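Local coordinates for protein putative N-acetylmuramoyl-L-alanine amidase,autolysin cwp6 (Peptoclostridium difficile, PDB 5J72) that probably hydrolyses the amide bond between N-acetylmuramic acid and L-alanine in peptidoglycan, using a zinc-dependent amidase domain, and carries cell wall-anchoring CWB2 modules, at residues T174-T179 and A249-K254; H256-I261 and Q284-L289; K260-N265 and S278-D283. One frame throughout, in Å; residues are numbered along the deposited sequence. Where two conformers were deposited one is given.

Interaction 1: T174-T179 and A249-K254; sequences TPLAST and AKEIDK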
loop_
_atom_site.group_PDB
_atom_site.type_symbol
_atom_site.label_atom_id
_atom_site.label_comp_id
_atom_site.label_asym_id
_atom_site.label_seq_id
_atom_site.Cartn_x
_atom_site.Cartn_y
_atom_site.Cartn_z
ATOM N N THR A 174 11.489 2.220 9.692
ATOM C CA THR A 174 11.528 3.039 8.467
ATOM C C THR A 174 11.647 4.495 8.684
ATOM O O THR A 174 12.437 5.119 7.989
ATOM C CB THR A 174 10.313 2.690 7.505
ATOM O OG1 THR A 174 10.582 1.382 7.015
ATOM C CG2 THR A 174 10.192 3.642 6.368
ATOM N N PRO A 175 10.905 5.138 9.623
ATOM C CA PRO A 175 11.060 6.589 9.796
ATOM C C PRO A 175 12.486 7.013 10.243
ATOM O O PRO A 175 12.943 8.107 9.941
ATOM C CB PRO A 175 9.970 6.937 10.844
ATOM C CG PRO A 175 8.943 5.876 10.635
ATOM C CD PRO A 175 9.754 4.618 10.392
ATOM N N LEU A 176 13.151 6.128 10.996
ATOM C CA LEU A 176 14.531 6.454 11.413
ATOM C C LEU A 176 15.484 6.249 10.224
ATOM O O LEU A 176 16.356 7.077 9.995
ATOM C CB LEU A 176 14.931 5.516 12.536
ATOM C CG LEU A 176 16.401 5.782 13.058
ATOM C CD1 LEU A 176 16.528 7.260 13.526
ATOM C CD2 LEU A 176 16.652 4.870 14.274
ATOM N N ALA A 177 15.364 5.099 9.498
ATOM C CA ALA A 177 16.195 4.929 8.307
ATOM C C ALA A 177 15.996 6.099 7.353
ATOM O O ALA A 177 16.977 6.552 6.750
ATOM C CB ALA A 177 15.841 3.616 7.583
ATOM N N SER A 178 14.764 6.614 7.240
ATOM C CA SER A 178 14.499 7.740 6.352
ATOM C C SER A 178 15.132 9.010 6.891
ATOM O O SER A 178 15.622 9.842 6.110
ATOM C CB SER A 178 12.994 7.982 6.190
ATOM O OG SER A 178 12.339 6.743 5.904
ATOM N N THR A 179 15.133 9.185 8.226
ATOM C CA THR A 179 15.771 10.364 8.790
ATOM C C THR A 179 17.292 10.326 8.510
ATOM O O THR A 179 17.892 11.377 8.247
ATOM C CB THR A 179 15.533 10.373 10.332
ATOM O OG1 THR A 179 14.108 10.566 10.522
ATOM C CG2 THR A 179 16.289 11.503 11.014
ATOM N N ALA A 249 11.822 7.030 18.379
ATOM C CA ALA A 249 11.285 8.387 18.315
ATOM C C ALA A 249 12.271 9.395 18.965
ATOM O O ALA A 249 12.423 10.519 18.465
ATOM C CB ALA A 249 9.895 8.442 19.009
ATOM N N LYS A 250 12.897 9.023 20.102
ATOM C CA LYS A 250 13.857 9.964 20.717
ATOM C C LYS A 250 15.081 10.158 19.818
ATOM O O LYS A 250 15.682 11.247 19.782
ATOM C CB LYS A 250 14.337 9.393 22.084
ATOM C CG LYS A 250 13.187 9.409 23.120
ATOM C CD LYS A 250 13.680 8.682 24.438
ATOM C CE LYS A 250 12.606 8.675 25.500
ATOM N NZ LYS A 250 13.160 8.273 26.824
ATOM N N GLU A 251 15.452 9.092 19.087
ATOM C CA GLU A 251 16.597 9.230 18.178
ATOM C C GLU A 251 16.231 10.201 17.034
ATOM O O GLU A 251 17.008 11.085 16.684
ATOM C CB GLU A 251 17.010 7.854 17.657
ATOM C CG GLU A 251 18.102 7.982 16.580
ATOM C CD GLU A 251 19.555 8.163 17.129
ATOM O OE1 GLU A 251 19.743 8.185 18.368
ATOM O OE2 GLU A 251 20.502 8.265 16.281
ATOM N N ILE A 252 14.995 10.065 16.464
ATOM C CA ILE A 252 14.620 10.997 15.410
ATOM C C ILE A 252 14.644 12.449 15.955
ATOM O O ILE A 252 15.077 13.376 15.266
ATOM C CB ILE A 252 13.183 10.614 14.876
ATOM C CG1 ILE A 252 13.247 9.244 14.133
ATOM C CG2 ILE A 252 12.662 11.726 13.928
ATOM C CD1 ILE A 252 11.827 8.581 13.866
ATOM N N ASP A 253 14.181 12.625 17.193
ATOM C CA ASP A 253 14.127 13.962 17.800
ATOM C C ASP A 253 15.542 14.629 17.939
ATOM O O ASP A 253 15.624 15.849 18.102
ATOM C CB ASP A 253 13.463 13.846 19.180
ATOM C CG ASP A 253 13.164 15.168 19.776
ATOM O OD1 ASP A 253 12.384 15.924 19.171
ATOM O OD2 ASP A 253 13.722 15.464 20.816
ATOM N N LYS A 254 16.617 13.843 17.853
ATOM C CA LYS A 254 17.976 14.426 17.883
ATOM C C LYS A 254 18.277 15.072 16.556
ATOM O O LYS A 254 19.191 15.909 16.475
ATOM C CB LYS A 254 19.015 13.334 18.095
ATOM C CG LYS A 254 19.057 12.736 19.498
ATOM C CD LYS A 254 19.977 11.533 19.385
ATOM C CE LYS A 254 20.595 11.055 20.697
ATOM N NZ LYS A 254 21.958 10.381 20.443
#
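L176 and I252 meet because their first torsions send the branches across the gap between two helices: chi1 of L176 is 180°, which sets CG opposite the backbone N and carries CD1 outward, while chi1 of I252 near -68° brings CG1 and then CD1 toward the other helix. The contact packs a helix of one CWB2 repeat, 174-180, against a helix of the next, 241-253. The axes of the short segments come within 9.7 Å and run nearly parallel, with a crossing angle of 20°, and L176 and I252 are the pair whose CA atoms lie nearest.

I252 is the centre of the interface, and three residues of 174-179 line up along its branches. Its CD1 rests on CB of P175 at 3.9 Å, its CG1 lies beside CD1 of L176, and its CG2 faces OG1 of T179. The L176 isobutyl group crosses I252 at a slant and also reaches the next residue along, where CD1 of L176 stands 3.5 Å from CG of E251. That contact uses the aliphatic part of E251, whose chain bends at chi2. I236 of strand 232-236 touches both L176 and E251.

Between 174-179 and 249-254 the touching surfaces are thus mostly aliphatic. Just beyond them the E251 carboxylate adds a polar link between the two helices, with OE2 hydrogen-bonded to the Y180 hydroxyl. T179, by contrast, is satisfied within its own helix and turns its hydroxyl back on the preceding turn: OG1 donates to the carbonyl oxygen O of P175 at 2.8 Å, while T179 N bonds the same oxygen from the opposite face of its carbonyl plane.

Interaction 2: H256-I261 and Q284-L289; sequences HDVNKI and QQPIIL
Q285 and H256 carry the polar first shell. The Q285 amide is gripped at both ends by the backbone of 256-261: NE2 donates to D257 O at 3.1 Å, nearly straight at 173° and with the acceptor in the amide plane, whereas OE1 receives N259 N at 2.8 Å and K260 N at 3.1 Å, both from the same face of its plane. Three bonds thus fix the rotation of the amide. H256 NE2 donates to Q284 O at 2.8 Å, in line with both the ring plane and the carbonyl plane.

Beside these bonds, V258 CG1 packs against CD of the P286 ring at 3.7 Å, and I261 CG2 lies 3.6 Å from I288 CG1.

The second shell sets these groups in place. Bending of Q285 at chi2 (-76°) swings its amide to the loop, while D253 OD1 accepts from V258 N. Q284, with positive phi, is the C-prime residue of a Schellman motif ending helix 270-283, and its carbonyl is the one H256 meets. From P286 onward the chains pair, leading into the parallel strands 260-265 and 287-290, the neighbouring strands of a beta-alpha-beta crossover in a CWB2 repeat.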
loop_
_atom_site.group_PDB
_atom_site.type_symbol
_atom_site.label_atom_id
_atom_site.label_comp_id
_atom_site.label_asym_id
_atom_site.label_seq_id
_atom_site.Cartn_x
_atom_site.Cartn_y
_atom_site.Cartn_z
ATOM N N HIS A 256 15.530 16.298 14.184
ATOM C CA HIS A 256 14.579 17.391 13.954
ATOM C C HIS A 256 13.427 17.149 14.918
ATOM O O HIS A 256 13.285 16.047 15.447
ATOM C CB HIS A 256 14.083 17.454 12.498
ATOM C CG HIS A 256 13.564 16.143 12.009
ATOM N ND1 HIS A 256 14.322 15.309 11.210
ATOM C CD2 HIS A 256 12.379 15.515 12.212
ATOM C CE1 HIS A 256 13.615 14.216 10.968
ATOM N NE2 HIS A 256 12.439 14.308 11.558
ATOM N N ASP A 257 12.598 18.162 15.136
ATOM C CA ASP A 257 11.556 17.967 16.129
ATOM C C ASP A 257 10.521 16.920 15.803
ATOM O O ASP A 257 10.010 16.874 14.681
ATOM C CB ASP A 257 10.785 19.308 16.337
ATOM C CG ASP A 257 11.609 20.410 17.023
ATOM O OD1 ASP A 257 11.205 21.574 16.948
ATOM O OD2 ASP A 257 12.665 20.089 17.619
ATOM N N VAL A 258 10.202 16.116 16.779
ATOM C CA VAL A 258 9.107 15.195 16.613
ATOM C C VAL A 258 7.819 15.963 16.998
ATOM O O VAL A 258 7.683 16.372 18.148
ATOM C CB VAL A 258 9.300 13.949 17.472
ATOM C CG1 VAL A 258 7.981 13.167 17.594
ATOM C CG2 VAL A 258 10.380 13.065 16.833
ATOM N N ASN A 259 6.902 16.178 16.048
ATOM C CA ASN A 259 5.659 16.869 16.395
ATOM C C ASN A 259 4.419 16.173 15.842
ATOM O O ASN A 259 3.328 16.698 15.937
ATOM C CB ASN A 259 5.709 18.298 15.926
ATOM C CG ASN A 259 5.954 18.427 14.476
ATOM O OD1 ASN A 259 5.791 17.469 13.695
ATOM N ND2 ASN A 259 6.441 19.575 14.043
ATOM N N LYS A 260 4.588 14.987 15.279
ATOM C CA LYS A 260 3.472 14.222 14.746
ATOM C C LYS A 260 3.745 12.742 15.035
ATOM O O LYS A 260 4.911 12.317 14.957
ATOM C CB LYS A 260 3.371 14.458 13.218
ATOM C CG LYS A 260 2.665 13.317 12.493
ATOM C CD LYS A 260 2.066 13.800 11.104
ATOM C CE LYS A 260 2.901 14.789 10.364
ATOM N NZ LYS A 260 2.421 14.951 8.923
ATOM N N ILE A 261 2.723 11.961 15.394
ATOM C CA ILE A 261 2.950 10.543 15.593
ATOM C C ILE A 261 1.855 9.744 14.886
ATOM O O ILE A 261 0.737 10.206 14.696
ATOM C CB ILE A 261 3.005 10.128 17.090
ATOM C CG1 ILE A 261 1.688 10.492 17.817
ATOM C CG2 ILE A 261 4.230 10.803 17.757
ATOM C CD1 ILE A 261 1.699 9.948 19.268
ATOM N N GLN A 284 9.257 11.555 8.084
ATOM C CA GLN A 284 10.333 11.421 9.100
ATOM C C GLN A 284 9.758 11.709 10.462
ATOM O O GLN A 284 10.364 12.454 11.265
ATOM C CB GLN A 284 11.533 12.373 8.801
ATOM C CG GLN A 284 12.067 12.045 7.414
ATOM C CD GLN A 284 13.303 12.870 7.046
ATOM O OE1 GLN A 284 13.998 13.391 7.900
ATOM N NE2 GLN A 284 13.594 12.962 5.753
ATOM N N GLN A 285 8.582 11.144 10.734
ATOM C CA GLN A 285 7.955 11.327 12.068
ATOM C C GLN A 285 7.715 9.909 12.521
ATOM O O GLN A 285 7.434 8.975 11.737
ATOM C CB GLN A 285 6.709 12.227 12.006
ATOM C CG GLN A 285 7.092 13.652 11.607
ATOM C CD GLN A 285 7.725 14.433 12.757
ATOM O OE1 GLN A 285 7.332 14.328 13.925
ATOM N NE2 GLN A 285 8.750 15.200 12.442
ATOM N N PRO A 286 7.826 9.661 13.827
ATOM C CA PRO A 286 7.672 8.281 14.283
ATOM C C PRO A 286 6.344 7.545 14.327
ATOM O O PRO A 286 5.271 8.119 14.434
ATOM C CB PRO A 286 8.247 8.329 15.701
ATOM C CG PRO A 286 8.021 9.750 16.162
ATOM C CD PRO A 286 7.855 10.636 14.939
ATOM N N ILE A 287 6.497 6.229 14.269
ATOM C CA ILE A 287 5.385 5.299 14.500
ATOM C C ILE A 287 5.529 4.934 15.995
ATOM O O ILE A 287 6.595 4.478 16.439
ATOM C CB ILE A 287 5.502 4.016 13.651
ATOM C CG1 ILE A 287 5.336 4.356 12.131
ATOM C CG2 ILE A 287 4.412 2.999 14.115
ATOM C CD1 ILE A 287 5.801 3.108 11.264
ATOM N N ILE A 288 4.471 5.198 16.769
ATOM C CA ILE A 288 4.508 4.946 18.203
ATOM C C ILE A 288 3.663 3.735 18.419
ATOM O O ILE A 288 2.493 3.698 18.013
ATOM C CB ILE A 288 3.944 6.175 18.937
ATOM C CG1 ILE A 288 4.916 7.397 18.825
ATOM C CG2 ILE A 288 3.678 5.794 20.430
ATOM C CD1 ILE A 288 6.269 7.220 19.598
ATOM N N LEU A 289 4.233 2.708 19.022
ATOM C CA LEU A 289 3.462 1.514 19.265
ATOM C C LEU A 289 2.759 1.566 20.661
ATOM O O LEU A 289 3.365 1.938 21.663
ATOM C CB LEU A 289 4.359 0.278 19.150
ATOM C CG LEU A 289 4.969 0.128 17.751
ATOM C CD1 LEU A 289 5.821 -1.199 17.711
ATOM C CD2 LEU A 289 3.816 0.041 16.679
#

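Interaction 3: K260-N265 and S278-D283; sequences KIYIAN and SKAGED
Y262 and D283 form the hydrogen bond at the heart of this strand-to-helix contact. Y262 OH donates to D283 OD2 at 2.5 Å, a short bond in which the oxygen is approached nearly along its C-O axis and lies in the plane of the ring, at its edge. The ring and carboxylate planes are 39° apart. With chi1 of Y262 at -68°, CG lies opposite the carbonyl carbon, and the ring extends from the strand toward the last turn of the helix.

Ionic contacts converge on the same carboxylate. K260 NZ bridges to OD2 of D283 at 2.9 Å from above the carboxylate plane, on the face opposite to that used by Y262, so that OD2 takes two donors. The other oxygen is held from within the helix: K279 NZ bonds OD1 of D283 at 2.9 Å on its syn side, one turn back. K260 NZ and K279 NZ, 5.1 Å apart, share the carboxylate, and their charges would probably favour its ionised form. E310 gives K260 a further, long and weak, ionic partner.

Van der Waals contacts accompany this polar cluster. CD2 of Y262 and CB of A280 form the apolar pair, at 3.8 Å, and the K279 chain, bent at chi2, passes obliquely by the phenol so that its CE packs 3.6 Å from Y262 OH. The rings of Y262 and Y312, on the adjacent strand 308-314, meet with their planes not far from parallel.

The segment axes approach to 9.6 Å at 163°, close to antiparallel, as befits a helix returning over the strand it follows. These are the first strand and helix of a beta-alpha-beta unit in the four-stranded parallel sheet, strand order 2-1-3-4, of this CWB2 repeat.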
loop_
_atom_site.group_PDB
_atom_site.type_symbol
_atom_site.label_atom_id
_atom_site.label_comp_id
_atom_site.label_asym_id
_atom_site.label_seq_id
_atom_site.Cartn_x
_atom_site.Cartn_y
_atom_site.Cartn_z
ATOM N N LYS A 260 4.588 14.987 15.279
ATOM C CA LYS A 260 3.472 14.222 14.746
ATOM C C LYS A 260 3.745 12.742 15.035
ATOM O O LYS A 260 4.911 12.317 14.957
ATOM C CB LYS A 260 3.371 14.458 13.218
ATOM C CG LYS A 260 2.665 13.317 12.493
ATOM C CD LYS A 260 2.066 13.800 11.104
ATOM C CE LYS A 260 2.901 14.789 10.364
ATOM N NZ LYS A 260 2.421 14.951 8.923
ATOM N N ILE A 261 2.723 11.961 15.394
ATOM C CA ILE A 261 2.950 10.543 15.593
ATOM C C ILE A 261 1.855 9.744 14.886
ATOM O O ILE A 261 0.737 10.206 14.696
ATOM C CB ILE A 261 3.005 10.128 17.090
ATOM C CG1 ILE A 261 1.688 10.492 17.817
ATOM C CG2 ILE A 261 4.230 10.803 17.757
ATOM C CD1 ILE A 261 1.699 9.948 19.268
ATOM N N TYR A 262 2.223 8.544 14.452
ATOM C CA TYR A 262 1.314 7.620 13.836
ATOM C C TYR A 262 1.298 6.479 14.811
ATOM O O TYR A 262 2.304 5.826 14.994
ATOM C CB TYR A 262 1.861 7.137 12.464
ATOM C CG TYR A 262 1.866 8.266 11.442
ATOM C CD1 TYR A 262 0.723 8.577 10.714
ATOM C CD2 TYR A 262 3.006 9.016 11.212
ATOM C CE1 TYR A 262 0.718 9.586 9.768
ATOM C CE2 TYR A 262 3.009 10.063 10.278
ATOM C CZ TYR A 262 1.856 10.335 9.557
ATOM O OH TYR A 262 1.793 11.360 8.659
ATOM N N ILE A 263 0.123 6.199 15.438
ATOM C CA ILE A 263 0.056 5.137 16.450
ATOM C C ILE A 263 -0.493 3.836 15.882
ATOM O O ILE A 263 -1.467 3.843 15.087
ATOM C CB ILE A 263 -0.885 5.653 17.573
ATOM C CG1 ILE A 263 -0.242 6.868 18.262
ATOM C CG2 ILE A 263 -1.139 4.540 18.571
ATOM C CD1 ILE A 263 -1.260 7.649 19.148
ATOM N N ALA A 264 0.089 2.729 16.266
ATOM C CA ALA A 264 -0.440 1.407 15.894
ATOM C C ALA A 264 -0.343 0.526 17.160
ATOM O O ALA A 264 0.459 0.822 18.074
ATOM C CB ALA A 264 0.386 0.748 14.767
ATOM N N ASN A 265 -1.158 -0.549 17.205
ATOM C CA ASN A 265 -1.113 -1.477 18.346
ATOM C C ASN A 265 0.159 -2.328 18.164
ATOM O O ASN A 265 0.303 -2.956 17.152
ATOM C CB ASN A 265 -2.393 -2.318 18.369
ATOM C CG ASN A 265 -2.445 -3.174 19.606
ATOM O OD1 ASN A 265 -1.510 -3.956 19.838
ATOM N ND2 ASN A 265 -3.492 -3.071 20.436
ATOM N N SER A 278 5.472 3.803 5.032
ATOM C CA SER A 278 6.029 4.654 3.989
ATOM C C SER A 278 5.657 6.083 4.250
ATOM O O SER A 278 6.444 6.974 3.918
ATOM C CB SER A 278 5.581 4.218 2.571
ATOM O OG SER A 278 4.171 4.371 2.399
ATOM N N LYS A 279 4.519 6.313 4.859
ATOM C CA LYS A 279 4.096 7.690 5.042
ATOM C C LYS A 279 4.867 8.314 6.254
ATOM O O LYS A 279 5.368 9.452 6.175
ATOM C CB LYS A 279 2.577 7.678 5.290
ATOM C CG LYS A 279 2.061 9.058 5.741
ATOM C CD LYS A 279 2.336 10.145 4.655
ATOM C CE LYS A 279 1.635 11.451 5.045
ATOM N NZ LYS A 279 2.271 12.643 4.431
ATOM N N ALA A 280 4.933 7.567 7.346
ATOM C CA ALA A 280 5.709 8.006 8.517
ATOM C C ALA A 280 7.192 8.263 8.031
ATOM O O ALA A 280 7.867 9.175 8.491
ATOM C CB ALA A 280 5.712 6.868 9.575
ATOM N N GLY A 281 7.687 7.387 7.088
ATOM C CA GLY A 281 9.058 7.561 6.581
ATOM C C GLY A 281 9.199 8.827 5.767
ATOM O O GLY A 281 10.189 9.552 5.913
ATOM N N GLU A 282 8.257 9.102 4.898
ATOM C CA GLU A 282 8.331 10.331 4.075
ATOM C C GLU A 282 8.280 11.580 4.980
ATOM O O GLU A 282 9.002 12.532 4.735
ATOM C CB GLU A 282 7.095 10.385 3.105
ATOM C CG GLU A 282 7.045 11.670 2.336
ATOM C CD GLU A 282 5.791 11.764 1.434
ATOM O OE1 GLU A 282 5.338 10.724 0.934
ATOM O OE2 GLU A 282 5.305 12.901 1.215
ATOM N N ASP A 283 7.453 11.541 6.031
ATOM C CA ASP A 283 7.348 12.673 6.963
ATOM C C ASP A 283 8.513 12.693 7.953
ATOM O O ASP A 283 8.723 13.699 8.587
ATOM C CB ASP A 283 6.092 12.525 7.820
ATOM C CG ASP A 283 4.777 12.760 7.061
ATOM O OD1 ASP A 283 4.829 13.048 5.834
ATOM O OD2 ASP A 283 3.701 12.667 7.704
#

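How the interactions relate
From the N terminus, interaction 1 is the first to close, joining 174-179 to 249-254 across about 70 residues and so tying one CWB2 repeat to the next. After helix 241-253 the chain passes through a loop, where interaction 2 opens, into strand 260-265, where interaction 3 opens. Interaction 3 closes first, when helix 270-283 returns over the strand; interaction 2 closes just afterwards, and the shorter loop sits within the longer one. Both share K260 and I261 and tie together one beta-alpha-beta unit. The three contacts also abut: P175 packs against Q285 O and A280, and S178 CB against G281 O.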